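Local atomic coordinates of periplasmic binding protein (Pseudomonas aeruginosa, PDB entry 2R79), a protein that binds heme in the periplasm and probably delivers it to a transporter for uptake into the cell. Residues 132-146 / 167-179. Sequence-based numbering, arbitrary orientation.
With SO4 (sulfate ion), chain C.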
ATOM      1  N   ILE A 132      -3.262 -35.655  -6.454  1.00 18.50           N
ATOM      2  CA  ILE A 132      -2.787 -36.276  -5.228  1.00 21.65           C
ATOM      3  C   ILE A 132      -2.267 -37.692  -5.489  1.00 21.94           C
ATOM      4  O   ILE A 132      -1.212 -38.076  -4.988  1.00 21.53           O
ATOM      5  CB  ILE A 132      -3.909 -36.317  -4.154  1.00 21.16           C
ATOM      6  CG1 ILE A 132      -4.208 -34.892  -3.676  1.00 21.29           C
ATOM      7  CG2 ILE A 132      -3.484 -37.192  -2.982  1.00 18.41           C
ATOM      8  CD1 ILE A 132      -5.391 -34.775  -2.760  1.00 23.43           C
ATOM      9  N   ALA A 133      -3.005 -38.465  -6.280  1.00 22.95           N
ATOM     10  CA  ALA A 133      -2.599 -39.828  -6.598  1.00 23.81           C
ATOM     11  C   ALA A 133      -1.200 -39.836  -7.201  1.00 24.03           C
ATOM     12  O   ALA A 133      -0.358 -40.660  -6.842  1.00 24.42           O
ATOM     13  CB  ALA A 133      -3.595 -40.458  -7.573  1.00 24.24           C
ATOM     14  N   ALA A 134      -0.952 -38.910  -8.118  1.00 23.05           N
ATOM     15  CA  ALA A 134       0.347 -38.817  -8.762  1.00 23.81           C
ATOM     16  C   ALA A 134       1.421 -38.362  -7.777  1.00 25.64           C
ATOM     17  O   ALA A 134       2.561 -38.819  -7.837  1.00 28.70           O
ATOM     18  CB  ALA A 134       0.275 -37.849  -9.932  1.00 22.74           C
ATOM     19  N   ALA A 135       1.054 -37.458  -6.876  1.00 26.02           N
ATOM     20  CA  ALA A 135       1.989 -36.935  -5.889  1.00 25.25           C
ATOM     21  C   ALA A 135       2.391 -37.980  -4.859  1.00 26.36           C
ATOM     22  O   ALA A 135       3.498 -37.937  -4.333  1.00 28.13           O
ATOM     23  CB  ALA A 135       1.378 -35.727  -5.187  1.00 24.16           C
ATOM     24  N   GLN A 136       1.497 -38.914  -4.566  1.00 27.74           N
ATOM     25  CA  GLN A 136       1.788 -39.944  -3.584  1.00 32.70           C
ATOM     26  C   GLN A 136       2.719 -41.038  -4.107  1.00 37.54           C
ATOM     27  O   GLN A 136       3.049 -41.985  -3.386  1.00 38.20           O
ATOM     28  CB  GLN A 136       0.487 -40.561  -3.077  1.00 30.47           C
ATOM     29  CG  GLN A 136      -0.398 -39.559  -2.369  1.00 29.49           C
ATOM     30  CD  GLN A 136      -1.660 -40.178  -1.835  1.00 28.71           C
ATOM     31  OE1 GLN A 136      -2.223 -41.078  -2.456  1.00 28.27           O
ATOM     32  NE2 GLN A 136      -2.130 -39.691  -0.685  1.00 25.83           N
ATOM     33  N   LYS A 137       3.142 -40.907  -5.357  1.00 40.63           N
ATOM     34  CA  LYS A 137       4.046 -41.885  -5.936  1.00 44.24           C
ATOM     35  C   LYS A 137       5.456 -41.654  -5.416  1.00 45.16           C
ATOM     36  O   LYS A 137       6.246 -42.589  -5.318  1.00 47.35           O
ATOM     37  CB  LYS A 137       4.027 -41.800  -7.466  1.00 46.07           C
ATOM     38  CG  LYS A 137       2.897 -42.593  -8.105  1.00 47.23           C
ATOM     39  CD  LYS A 137       3.035 -44.073  -7.773  1.00 48.47           C
ATOM     40  CE  LYS A 137       1.999 -44.907  -8.495  1.00 50.57           C
ATOM     41  NZ  LYS A 137       2.278 -46.359  -8.341  1.00 52.48           N
ATOM     42  N   SER A 138       5.768 -40.406  -5.076  1.00 44.63           N
ATOM     43  CA  SER A 138       7.089 -40.081  -4.555  1.00 44.85           C
ATOM     44  C   SER A 138       7.060 -39.699  -3.062  1.00 44.42           C
ATOM     45  O   SER A 138       8.112 -39.499  -2.450  1.00 45.68           O
ATOM     46  CB  SER A 138       7.711 -38.939  -5.364  1.00 45.25           C
ATOM     47  OG  SER A 138       7.104 -37.698  -5.049  1.00 47.27           O
ATOM     48  N   GLN A 139       5.865 -39.598  -2.480  1.00 41.91           N
ATOM     49  CA  GLN A 139       5.727 -39.236  -1.069  1.00 39.04           C
ATOM     50  C   GLN A 139       4.417 -39.740  -0.474  1.00 38.36           C
ATOM     51  O   GLN A 139       3.349 -39.566  -1.058  1.00 41.27           O
ATOM     52  CB  GLN A 139       5.795 -37.715  -0.892  1.00 37.05           C
ATOM     53  CG  GLN A 139       5.669 -37.271   0.566  1.00 38.19           C
ATOM     54  CD  GLN A 139       5.383 -35.787   0.724  1.00 37.02           C
ATOM     55  OE1 GLN A 139       6.198 -34.940   0.362  1.00 37.97           O
ATOM     56  NE2 GLN A 139       4.219 -35.469   1.273  1.00 34.43           N
ATOM     57  N   PRO A 140       4.481 -40.369   0.706  1.00 36.72           N
ATOM     58  CA  PRO A 140       3.278 -40.890   1.365  1.00 34.51           C
ATOM     59  C   PRO A 140       2.463 -39.776   2.026  1.00 31.96           C
ATOM     60  O   PRO A 140       3.002 -38.728   2.382  1.00 31.64           O
ATOM     61  CB  PRO A 140       3.851 -41.874   2.378  1.00 34.34           C
ATOM     62  CG  PRO A 140       5.112 -41.182   2.804  1.00 36.82           C
ATOM     63  CD  PRO A 140       5.691 -40.694   1.485  1.00 36.17           C
ATOM     64  N   ALA A 141       1.164 -40.010   2.188  1.00 28.58           N
ATOM     65  CA  ALA A 141       0.274 -39.029   2.799  1.00 25.30           C
ATOM     66  C   ALA A 141       0.734 -38.664   4.212  1.00 24.04           C
ATOM     67  O   ALA A 141       0.961 -39.536   5.046  1.00 29.05           O
ATOM     68  CB  ALA A 141      -1.136 -39.575   2.833  1.00 22.80           C
ATOM     69  N   PRO A 142       0.867 -37.365   4.502  1.00 22.34           N
ATOM     70  CA  PRO A 142       1.308 -36.935   5.834  1.00 19.35           C
ATOM     71  C   PRO A 142       0.204 -36.905   6.901  1.00 20.24           C
ATOM     72  O   PRO A 142      -0.958 -36.605   6.603  1.00 20.15           O
ATOM     73  CB  PRO A 142       1.854 -35.541   5.563  1.00 18.03           C
ATOM     74  CG  PRO A 142       0.872 -35.024   4.532  1.00 17.41           C
ATOM     75  CD  PRO A 142       0.746 -36.211   3.587  1.00 19.29           C
ATOM     76  N   GLY A 143       0.578 -37.218   8.142  1.00 17.49           N
ATOM     77  CA  GLY A 143      -0.373 -37.163   9.242  1.00 15.80           C
ATOM     78  C   GLY A 143      -0.492 -35.704   9.654  1.00 15.26           C
ATOM     79  O   GLY A 143       0.517 -35.056   9.932  1.00 16.35           O
ATOM     80  N   VAL A 144      -1.713 -35.179   9.708  1.00 14.50           N
ATOM     81  CA  VAL A 144      -1.913 -33.771  10.036  1.00 11.82           C
ATOM     82  C   VAL A 144      -3.044 -33.527  11.026  1.00 13.43           C
ATOM     83  O   VAL A 144      -3.913 -34.377  11.218  1.00 13.26           O
ATOM     84  CB  VAL A 144      -2.215 -32.969   8.733  1.00 12.31           C
ATOM     85  CG1 VAL A 144      -2.479 -31.497   9.042  1.00 11.08           C
ATOM     86  CG2 VAL A 144      -1.047 -33.109   7.761  1.00 11.38           C
ATOM     87  N   LEU A 145      -3.018 -32.361  11.665  1.00 13.75           N
ATOM     88  CA  LEU A 145      -4.069 -31.969  12.596  1.00 14.39           C
ATOM     89  C   LEU A 145      -4.611 -30.612  12.146  1.00 13.62           C
ATOM     90  O   LEU A 145      -3.856 -29.770  11.665  1.00 13.78           O
ATOM     91  CB  LEU A 145      -3.525 -31.854  14.023  1.00 14.51           C
ATOM     92  CG  LEU A 145      -3.146 -33.158  14.729  1.00 16.44           C
ATOM     93  CD1 LEU A 145      -2.419 -32.849  16.027  1.00 13.45           C
ATOM     94  CD2 LEU A 145      -4.405 -33.973  15.002  1.00 13.85           C
ATOM     95  N   LEU A 146      -5.918 -30.421  12.287  1.00 13.95           N
ATOM     96  CA  LEU A 146      -6.583 -29.162  11.935  1.00 14.87           C
ATOM     97  C   LEU A 146      -7.207 -28.669  13.242  1.00 14.20           C
ATOM     98  O   LEU A 146      -7.993 -29.380  13.865  1.00 14.13           O
ATOM     99  CB  LEU A 146      -7.680 -29.419  10.894  1.00 16.28           C
ATOM    100  CG  LEU A 146      -8.591 -28.354  10.250  1.00 18.04           C
ATOM    101  CD1 LEU A 146      -8.981 -27.288  11.236  1.00 15.19           C
ATOM    102  CD2 LEU A 146      -7.904 -27.745   9.068  1.00 18.44           C
ATOM    103  N   VAL A 167     -11.685 -31.391   4.572  1.00 14.56           N
ATOM    104  CA  VAL A 167     -10.639 -30.610   3.931  1.00 15.27           C
ATOM    105  C   VAL A 167      -9.267 -31.281   4.012  1.00 16.67           C
ATOM    106  O   VAL A 167      -8.500 -31.250   3.047  1.00 17.16           O
ATOM    107  CB  VAL A 167     -10.564 -29.185   4.537  1.00 15.38           C
ATOM    108  CG1 VAL A 167      -9.258 -28.503   4.134  1.00 13.26           C
ATOM    109  CG2 VAL A 167     -11.745 -28.363   4.039  1.00 11.03           C
ATOM    110  N   LEU A 168      -8.951 -31.892   5.148  1.00 16.73           N
ATOM    111  CA  LEU A 168      -7.659 -32.552   5.277  1.00 15.88           C
ATOM    112  C   LEU A 168      -7.593 -33.757   4.346  1.00 16.02           C
ATOM    113  O   LEU A 168      -6.590 -33.971   3.664  1.00 16.41           O
ATOM    114  CB  LEU A 168      -7.414 -32.994   6.728  1.00 15.11           C
ATOM    115  CG  LEU A 168      -7.159 -31.902   7.776  1.00 15.39           C
ATOM    116  CD1 LEU A 168      -6.930 -32.543   9.157  1.00 16.58           C
ATOM    117  CD2 LEU A 168      -5.945 -31.080   7.374  1.00 12.11           C
ATOM    118  N   ASN A 169      -8.663 -34.541   4.314  1.00 17.42           N
ATOM    119  CA  ASN A 169      -8.691 -35.717   3.454  1.00 19.90           C
ATOM    120  C   ASN A 169      -8.626 -35.349   1.982  1.00 18.61           C
ATOM    121  O   ASN A 169      -7.829 -35.905   1.233  1.00 18.66           O
ATOM    122  CB  ASN A 169      -9.942 -36.559   3.723  1.00 24.04           C
ATOM    123  CG  ASN A 169      -9.874 -37.287   5.059  1.00 33.20           C
ATOM    124  OD1 ASN A 169      -8.892 -37.976   5.353  1.00 36.05           O
ATOM    125  ND2 ASN A 169     -10.918 -37.139   5.875  1.00 35.99           N
ATOM    126  N   ARG A 170      -9.456 -34.399   1.570  1.00 18.05           N
ATOM    127  CA  ARG A 170      -9.477 -33.984   0.180  1.00 16.77           C
ATOM    128  C   ARG A 170      -8.175 -33.349  -0.269  1.00 16.98           C
ATOM    129  O   ARG A 170      -7.893 -33.310  -1.461  1.00 19.25           O
ATOM    130  CB  ARG A 170     -10.638 -33.027  -0.060  1.00 17.08           C
ATOM    131  CG  ARG A 170     -11.997 -33.698   0.029  1.00 17.09           C
ATOM    132  CD  ARG A 170     -12.261 -34.524  -1.197  1.00 15.03           C
ATOM    133  NE  ARG A 170     -13.576 -35.145  -1.160  1.00 19.65           N
ATOM    134  CZ  ARG A 170     -14.180 -35.656  -2.229  1.00 23.02           C
ATOM    135  NH1 ARG A 170     -13.583 -35.613  -3.416  1.00 20.12           N
ATOM    136  NH2 ARG A 170     -15.379 -36.214  -2.118  1.00 20.02           N
ATOM    137  N   ALA A 171      -7.375 -32.858   0.673  1.00 16.13           N
ATOM    138  CA  ALA A 171      -6.095 -32.246   0.321  1.00 15.58           C
ATOM    139  C   ALA A 171      -4.948 -33.256   0.346  1.00 15.38           C
ATOM    140  O   ALA A 171      -3.791 -32.892   0.168  1.00 16.05           O
ATOM    141  CB  ALA A 171      -5.788 -31.066   1.251  1.00 11.92           C
ATOM    142  N   GLY A 172      -5.268 -34.524   0.581  1.00 17.03           N
ATOM    143  CA  GLY A 172      -4.239 -35.553   0.592  1.00 17.32           C
ATOM    144  C   GLY A 172      -3.556 -35.871   1.915  1.00 18.29           C
ATOM    145  O   GLY A 172      -2.540 -36.554   1.929  1.00 20.14           O
ATOM    146  N   ALA A 173      -4.102 -35.398   3.028  1.00 17.82           N
ATOM    147  CA  ALA A 173      -3.493 -35.662   4.329  1.00 17.83           C
ATOM    148  C   ALA A 173      -4.288 -36.697   5.108  1.00 17.93           C
ATOM    149  O   ALA A 173      -5.410 -37.034   4.732  1.00 15.91           O
ATOM    150  CB  ALA A 173      -3.403 -34.372   5.134  1.00 15.80           C
ATOM    151  N   ARG A 174      -3.687 -37.206   6.183  1.00 19.66           N
ATOM    152  CA  ARG A 174      -4.337 -38.180   7.070  1.00 20.46           C
ATOM    153  C   ARG A 174      -4.656 -37.456   8.369  1.00 19.61           C
ATOM    154  O   ARG A 174      -3.746 -36.976   9.051  1.00 20.25           O
ATOM    155  CB  ARG A 174      -3.401 -39.348   7.394  1.00 23.47           C
ATOM    156  CG  ARG A 174      -3.058 -40.249   6.217  1.00 32.80           C
ATOM    157  CD  ARG A 174      -3.967 -41.460   6.138  1.00 35.80           C
ATOM    158  NE  ARG A 174      -3.463 -42.432   5.172  1.00 43.11           N
ATOM    159  CZ  ARG A 174      -3.684 -42.386   3.858  1.00 45.90           C
ATOM    160  NH1 ARG A 174      -4.414 -41.409   3.331  1.00 47.58           N
ATOM    161  NH2 ARG A 174      -3.161 -43.317   3.068  1.00 46.08           N
ATOM    162  N   ASN A 175      -5.935 -37.359   8.713  1.00 18.50           N
ATOM    163  CA  ASN A 175      -6.315 -36.686   9.948  1.00 17.11           C
ATOM    164  C   ASN A 175      -5.887 -37.595  11.101  1.00 18.92           C
ATOM    165  O   ASN A 175      -6.334 -38.733  11.200  1.00 16.88           O
ATOM    166  CB  ASN A 175      -7.828 -36.455   9.983  1.00 15.89           C
ATOM    167  CG  ASN A 175      -8.260 -35.586  11.154  1.00 16.58           C
ATOM    168  OD1 ASN A 175      -9.450 -35.298  11.315  1.00 18.06           O
ATOM    169  ND2 ASN A 175      -7.300 -35.160  11.973  1.00 12.38           N
ATOM    170  N   LEU A 176      -5.008 -37.083  11.956  1.00 19.20           N
ATOM    171  CA  LEU A 176      -4.493 -37.832  13.092  1.00 20.74           C
ATOM    172  C   LEU A 176      -5.486 -37.988  14.237  1.00 22.67           C
ATOM    173  O   LEU A 176      -5.308 -38.842  15.098  1.00 23.41           O
ATOM    174  CB  LEU A 176      -3.224 -37.158  13.610  1.00 19.13           C
ATOM    175  CG  LEU A 176      -1.864 -37.668  13.132  1.00 18.76           C
ATOM    176  CD1 LEU A 176      -1.989 -38.492  11.871  1.00 19.13           C
ATOM    177  CD2 LEU A 176      -0.950 -36.484  12.934  1.00 15.29           C
ATOM    178  N   ALA A 177      -6.522 -37.156  14.246  1.00 24.26           N
ATOM    179  CA  ALA A 177      -7.539 -37.197  15.293  1.00 24.59           C
ATOM    180  C   ALA A 177      -8.524 -38.316  14.993  1.00 23.72           C
ATOM    181  O   ALA A 177      -8.988 -38.435  13.870  1.00 27.17           O
ATOM    182  CB  ALA A 177      -8.271 -35.861  15.360  1.00 24.37           C
ATOM    183  N   THR A 178      -8.844 -39.131  15.994  1.00 22.59           N
ATOM    184  CA  THR A 178      -9.771 -40.232  15.782  1.00 21.86           C
ATOM    185  C   THR A 178     -11.136 -40.004  16.402  1.00 20.91           C
ATOM    186  O   THR A 178     -12.040 -40.805  16.207  1.00 22.22           O
ATOM    187  CB  THR A 178      -9.192 -41.575  16.305  1.00 25.15           C
ATOM    188  OG1 THR A 178      -9.006 -41.513  17.727  1.00 25.20           O
ATOM    189  CG2 THR A 178      -7.852 -41.868  15.629  1.00 23.71           C
ATOM    190  N   HIS A 179     -11.296 -38.918  17.150  1.00 20.56           N
ATOM    191  CA  HIS A 179     -12.591 -38.630  17.753  1.00 21.37           C
ATOM    192  C   HIS A 179     -13.580 -38.119  16.701  1.00 22.53           C
ATOM    193  O   HIS A 179     -13.221 -37.893  15.544  1.00 22.05           O
ATOM    194  CB  HIS A 179     -12.463 -37.579  18.854  1.00 21.17           C
ATOM    195  CG  HIS A 179     -11.961 -36.256  18.369  1.00 21.94           C
ATOM    196  ND1 HIS A 179     -10.619 -35.954  18.281  1.00 22.60           N
ATOM    197  CD2 HIS A 179     -12.622 -35.158  17.930  1.00 19.73           C
ATOM    198  CE1 HIS A 179     -10.476 -34.727  17.813  1.00 20.28           C
ATOM    199  NE2 HIS A 179     -11.676 -34.222  17.591  1.00 20.85           N
TER
HETATM  200  S   SO4 C 910     -17.912 -36.948   0.542  1.00 64.31           S
HETATM  201  O1  SO4 C 910     -19.188 -37.579   0.067  1.00 64.66           O
HETATM  202  O2  SO4 C 910     -17.690 -37.173   2.014  1.00 65.47           O
HETATM  203  O3  SO4 C 910     -16.813 -37.565  -0.263  1.00 66.72           O
HETATM  204  O4  SO4 C 910     -17.890 -35.479   0.267  1.00 62.63           O
HETATM  205  O   HOH W   1      -4.774 -40.278   0.495  1.00 33.38           O
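R174 is held from both its backbone ends: its N donates to P142 O at 2.8 Å, and its O accepts V144 N, also at 2.8 Å. In the third rung L176 N gives to V144 O at 3.0 Å, so the donor alternates between the segments, as in a parallel pairing, here of strands 143-150 and 174-175; all three N-H...O angles are 170-171°. On one face of this pair V144, its CG1 anti to the backbone N, sets CG2 against A173 CB and CG1 against L168 CD2, while L168 CD1 lies 3.7 Å from L146 CB. On the face of R174, L176 CD1 packs on G143 CA at 3.4 Å. Further back, I132 CD1 lies 3.2 Å from R170 O and next to G172 N, where a Schellman motif ends helix 163-170. The R174 chain, bent at chi2 (-95°), lays one guanidinium face against A141 CB, off-centre toward its rim; a water in the guanidinium plane accepts from R174 NH1 (3.1 Å) and Q136 NE2. Y260 hydrogen-bonds both Q136 NE2 and G172 O. Three nearly straight backbone bonds thus fix the strand register, apolar contacts join helix 163-170 to the mixed sheet containing strand 143-150, and one water links R174 to Q136.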